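Local coordinates for protein CurH (Lyngbya majuscula, PDB 3KG7) that probably dehydrates the beta-hydroxyacyl intermediate of a curacin polyketide synthase module, through a dehydratase domain of double hotdog fold, at residues C[28-33]-C[86-91]; C[104-109]-C[116-121]. All coordinates share one frame; numbering follows the deposited sequence.

Contact 1. Residues C[28-33]-C[86-91]; sequences QDINLN and RETQLM
Ile30 lies obliquely across Thr88 on the buried face of an antiparallel strand pair, the face that also carries Gln28 and Arg86. Its CG1 sits beside the backbone N (chi1 -57°), which carries the chain on to CD1 over the threonine; CG1 and CD1 of Ile30 both lie against Thr88 OG1, and CD1 is also 3.7 Å from Thr88 CG2. The hydroxyl itself turns back on its own strand: Thr88 OG1 donates to Arg86 O at 2.9 Å, from well above that carbonyl's plane. Ile30 N reaches Arg86 O from the opposite face of the plane, at 2.8 Å, so two donors grip one oxygen. The return bond, Arg86 N to Ile30 O, is nearly straight (175°). At the other end Gln28 and Thr88 form a second hydrogen-bonded pair, closed by Thr88 N to Gln28 O at 2.8 Å. Arg86 bends away at chi2 and chi3 to bond Ser107, while the Gln28 amide finds Leu11 O and His35. On the other face Asp29 and Glu87 stand as a non-hydrogen-bonded pair, their carboxylates apart, and Glu87 is salt-bridged to Arg108. Four backbone bonds join residues 28-30 to 86-88 in the hotdog sheet, and the pairing runs on through Leu90 and Tyr26. The one hydroxyl set against the isoleucine is satisfied within its own strand, which is consistent with an apolar chain packing on it.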
# COMPACT_ATOMS: atom_id res chain seq x y z
N GLN C 28 0.18 4.17 9.22
CA GLN C 28 -0.46 4.17 10.54
C GLN C 28 -1.14 5.50 10.78
O GLN C 28 -0.87 6.48 10.09
CB GLN C 28 0.58 3.96 11.64
CG GLN C 28 1.50 5.15 11.85
CD GLN C 28 2.71 4.82 12.69
OE1 GLN C 28 2.58 4.21 13.75
NE2 GLN C 28 3.89 5.22 12.22
N ASP C 29 -2.00 5.53 11.79
CA ASP C 29 -2.60 6.77 12.24
C ASP C 29 -1.87 7.26 13.48
O ASP C 29 -1.85 6.58 14.51
CB ASP C 29 -4.10 6.58 12.49
CG ASP C 29 -4.89 6.46 11.20
OD1 ASP C 29 -6.02 6.98 11.13
OD2 ASP C 29 -4.38 5.85 10.23
N ILE C 30 -1.25 8.43 13.37
CA ILE C 30 -0.48 8.97 14.47
C ILE C 30 -1.32 9.94 15.27
O ILE C 30 -1.88 10.89 14.72
CB ILE C 30 0.82 9.62 14.01
CG1 ILE C 30 1.66 8.59 13.23
CG2 ILE C 30 1.59 10.20 15.21
CD1 ILE C 30 3.08 9.04 12.86
N ASN C 31 -1.42 9.68 16.57
CA ASN C 31 -2.05 10.58 17.53
C ASN C 31 -1.49 10.33 18.93
O ASN C 31 -0.61 9.48 19.10
CB ASN C 31 -3.57 10.42 17.51
CG ASN C 31 -3.99 8.98 17.54
OD1 ASN C 31 -3.48 8.18 18.34
ND2 ASN C 31 -4.93 8.62 16.67
N LEU C 32 -2.00 11.05 19.93
CA LEU C 32 -1.51 10.91 21.30
C LEU C 32 -1.91 9.58 21.95
O LEU C 32 -1.28 9.15 22.90
CB LEU C 32 -1.92 12.11 22.15
CG LEU C 32 -1.23 13.44 21.80
CD1 LEU C 32 -1.55 14.49 22.85
CD2 LEU C 32 0.28 13.29 21.63
N ASN C 33 -2.95 8.95 21.42
CA ASN C 33 -3.32 7.60 21.85
C ASN C 33 -2.30 6.55 21.42
O ASN C 33 -1.82 5.78 22.25
CB ASN C 33 -4.70 7.22 21.30
CG ASN C 33 -5.76 7.20 22.36
OD1 ASN C 33 -5.58 7.72 23.46
ND2 ASN C 33 -6.89 6.59 22.04
N ARG C 86 -3.24 12.14 12.52
CA ARG C 86 -2.62 12.31 11.22
C ARG C 86 -2.32 10.96 10.59
O ARG C 86 -1.59 10.15 11.15
CB ARG C 86 -1.35 13.16 11.33
CG ARG C 86 -1.66 14.59 11.73
CD ARG C 86 -0.71 15.55 11.08
NE ARG C 86 -1.43 16.56 10.32
CZ ARG C 86 -1.42 16.66 9.00
NH1 ARG C 86 -0.70 15.83 8.26
NH2 ARG C 86 -2.13 17.60 8.42
N GLU C 87 -2.94 10.73 9.44
CA GLU C 87 -2.72 9.55 8.61
C GLU C 87 -1.31 9.64 8.02
O GLU C 87 -1.03 10.51 7.20
CB GLU C 87 -3.77 9.58 7.51
CG GLU C 87 -3.88 8.34 6.64
CD GLU C 87 -5.05 8.44 5.66
OE1 GLU C 87 -6.11 8.98 6.06
OE2 GLU C 87 -4.91 7.97 4.52
N THR C 88 -0.42 8.74 8.45
CA THR C 88 1.00 8.86 8.12
C THR C 88 1.48 7.71 7.23
O THR C 88 1.04 6.57 7.40
CB THR C 88 1.82 8.94 9.41
OG1 THR C 88 1.18 9.84 10.32
CG2 THR C 88 3.23 9.42 9.14
N GLN C 89 2.36 8.00 6.29
CA GLN C 89 2.87 6.99 5.37
C GLN C 89 4.37 7.17 5.16
O GLN C 89 4.81 8.25 4.76
CB GLN C 89 2.15 7.07 4.02
CG GLN C 89 0.73 6.55 4.05
CD GLN C 89 0.14 6.33 2.67
OE1 GLN C 89 0.81 6.51 1.66
NE2 GLN C 89 -1.13 5.93 2.62
N LEU C 90 5.13 6.12 5.46
CA LEU C 90 6.55 6.08 5.14
C LEU C 90 6.70 5.19 3.92
O LEU C 90 6.32 4.02 3.95
CB LEU C 90 7.36 5.54 6.32
CG LEU C 90 8.88 5.50 6.17
CD1 LEU C 90 9.57 5.59 7.53
CD2 LEU C 90 9.35 4.25 5.42
N MSE C 91 7.24 5.76 2.84
CA MSE C 91 7.37 5.05 1.58
C MSE C 91 8.84 4.67 1.33
O MSE C 91 9.71 5.54 1.24
CB MSE C 91 6.78 5.91 0.46
CG MSE C 91 6.93 5.37 -0.96
SE MSE C 91 5.77 3.85 -1.41
CE MSE C 91 5.08 4.53 -3.12

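Contact 2. Residues C[104-109]-C[116-121]; sequences EVFSRD and WQQHAS
The Trp116 indole carries Arg108 along one face, with CD of the arginine over the six-membered ring, 3.6 Å from its centroid in a CH-pi contact, and the backbone N of Ser107 lies at the indole's edge. The guanidinium continues over the same ring system, its plane only 14° from that of the indole, and CZ2 of Trp116 lies 3.3 Å from Arg108 NE. This overlap follows from the arginine torsions: CG falls between the backbone N and carbonyl carbon (chi1 79°), and the chain then runs extended to NE. One face of the Phe106 ring takes Gln118 CG, 3.7 Å from the ring centroid and offset toward the rim, while Glu104 CG lies at the ring's edge. Gln118 NE2 donates to Ala120 O at 3.1 Å, from above the carbonyl plane, on the opposite face from Val105 N. His119 meets the hydroxyl of Ser107 at its ring edge through NE2, its ND1 bonding Gln75 O.

His119 and Ala120 both face Val105 in a classic beta bulge: His119 N bonds Val105 O at 2.8 Å, while Val105 N goes to Ala120 O. With an alanine in place of Trp116, the arginine would probably be left to its salt bridges alone, with a gap beside CD and NE. The indole lies under a guanidinium that bridges Glu87 of its own chain and Glu17 of the second subunit, so the hairpin joins the two subunits through a charge pair.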
# COMPACT_ATOMS: atom_id res chain seq x y z
N GLU C 104 10.57 8.37 1.82
CA GLU C 104 9.86 9.63 2.06
C GLU C 104 8.70 9.43 3.02
O GLU C 104 8.05 8.39 3.01
CB GLU C 104 9.44 10.29 0.74
CG GLU C 104 8.71 9.37 -0.22
CD GLU C 104 8.58 9.94 -1.63
OE1 GLU C 104 9.35 10.85 -2.00
OE2 GLU C 104 7.69 9.46 -2.37
N VAL C 105 8.48 10.43 3.88
CA VAL C 105 7.42 10.38 4.89
C VAL C 105 6.41 11.48 4.64
O VAL C 105 6.75 12.67 4.61
CB VAL C 105 7.99 10.52 6.32
CG1 VAL C 105 6.86 10.66 7.36
CG2 VAL C 105 8.93 9.34 6.67
N PHE C 106 5.15 11.08 4.46
CA PHE C 106 4.04 11.99 4.22
C PHE C 106 2.98 11.80 5.30
O PHE C 106 2.86 10.71 5.87
CB PHE C 106 3.38 11.68 2.87
CG PHE C 106 4.19 12.11 1.67
CD1 PHE C 106 3.83 13.24 0.95
CD2 PHE C 106 5.29 11.36 1.25
CE1 PHE C 106 4.58 13.64 -0.17
CE2 PHE C 106 6.04 11.76 0.14
CZ PHE C 106 5.68 12.89 -0.58
N SER C 107 2.22 12.86 5.58
CA SER C 107 0.99 12.73 6.37
C SER C 107 -0.07 13.70 5.90
O SER C 107 0.24 14.69 5.25
CB SER C 107 1.25 12.88 7.87
OG SER C 107 1.58 14.21 8.21
N ARG C 108 -1.33 13.38 6.20
CA ARG C 108 -2.46 14.27 6.00
C ARG C 108 -3.40 14.11 7.20
O ARG C 108 -3.36 13.08 7.88
CB ARG C 108 -3.17 13.98 4.68
CG ARG C 108 -4.11 12.78 4.69
CD ARG C 108 -4.72 12.44 3.32
NE ARG C 108 -5.25 11.07 3.30
CZ ARG C 108 -5.87 10.50 2.27
NH1 ARG C 108 -6.07 11.15 1.14
NH2 ARG C 108 -6.31 9.25 2.38
N ASP C 109 -4.23 15.12 7.46
CA ASP C 109 -5.17 15.04 8.57
C ASP C 109 -6.13 13.89 8.33
O ASP C 109 -6.60 13.69 7.20
CB ASP C 109 -5.95 16.34 8.75
CG ASP C 109 -6.77 16.36 10.04
OD1 ASP C 109 -6.34 17.04 11.01
OD2 ASP C 109 -7.82 15.69 10.10
N TRP C 116 -1.76 16.00 1.13
CA TRP C 116 -0.62 15.34 1.76
C TRP C 116 0.54 16.32 1.96
O TRP C 116 0.87 17.09 1.06
CB TRP C 116 -0.15 14.17 0.91
CG TRP C 116 -1.06 12.96 0.86
CD1 TRP C 116 -1.89 12.61 -0.17
CD2 TRP C 116 -1.19 11.93 1.85
NE1 TRP C 116 -2.54 11.43 0.13
CE2 TRP C 116 -2.14 10.99 1.36
CE3 TRP C 116 -0.61 11.70 3.11
CZ2 TRP C 116 -2.50 9.84 2.08
CZ3 TRP C 116 -0.99 10.56 3.83
CH2 TRP C 116 -1.92 9.65 3.31
N GLN C 117 1.14 16.27 3.15
CA GLN C 117 2.27 17.10 3.51
C GLN C 117 3.47 16.21 3.71
O GLN C 117 3.37 15.18 4.36
CB GLN C 117 1.98 17.84 4.82
CG GLN C 117 0.74 18.74 4.80
CD GLN C 117 0.55 19.52 6.11
OE1 GLN C 117 1.52 19.98 6.72
NE2 GLN C 117 -0.69 19.66 6.53
N GLN C 118 4.61 16.59 3.15
CA GLN C 118 5.83 15.81 3.33
C GLN C 118 6.60 16.30 4.55
O GLN C 118 6.70 17.49 4.81
CB GLN C 118 6.69 15.85 2.07
CG GLN C 118 7.62 14.63 1.94
CD GLN C 118 8.63 14.76 0.81
OE1 GLN C 118 8.35 15.37 -0.22
NE2 GLN C 118 9.82 14.19 1.01
N HIS C 119 7.15 15.36 5.31
CA HIS C 119 7.88 15.69 6.51
C HIS C 119 9.37 15.36 6.40
O HIS C 119 10.21 16.03 7.02
CB HIS C 119 7.24 15.02 7.72
CG HIS C 119 5.79 15.35 7.87
ND1 HIS C 119 5.34 16.61 8.24
CD2 HIS C 119 4.68 14.60 7.69
CE1 HIS C 119 4.03 16.61 8.28
NE2 HIS C 119 3.60 15.40 7.95
N ALA C 120 9.68 14.34 5.61
CA ALA C 120 11.06 13.87 5.49
C ALA C 120 11.37 13.15 4.18
O ALA C 120 10.50 12.54 3.56
CB ALA C 120 11.41 12.98 6.68
N SER C 121 12.64 13.24 3.77
CA SER C 121 13.18 12.44 2.68
C SER C 121 14.60 12.01 3.05
O SER C 121 15.29 12.73 3.77
CB SER C 121 13.22 13.24 1.38
OG SER C 121 13.93 14.45 1.56

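Contact 1 closes before contact 2 opens along the chain, and their centres lie about 10 Å apart on the same side of the chain's centre. Strands 24-30, 86-92, 101-109 and 117-124 are consecutive antiparallel neighbours, so the two contacts flank the junction of 86-92 with 101-109. That junction is itself made by backbone bonds, probably including Gln89 N to Phe106 O and Met91 N to Glu104 O, each 2.8 Å. Contact 1 brings in a strand from far back in the sequence; contact 2 is a local hairpin. Both also touch the second subunit, which places this part of the sheet at the dimer interface.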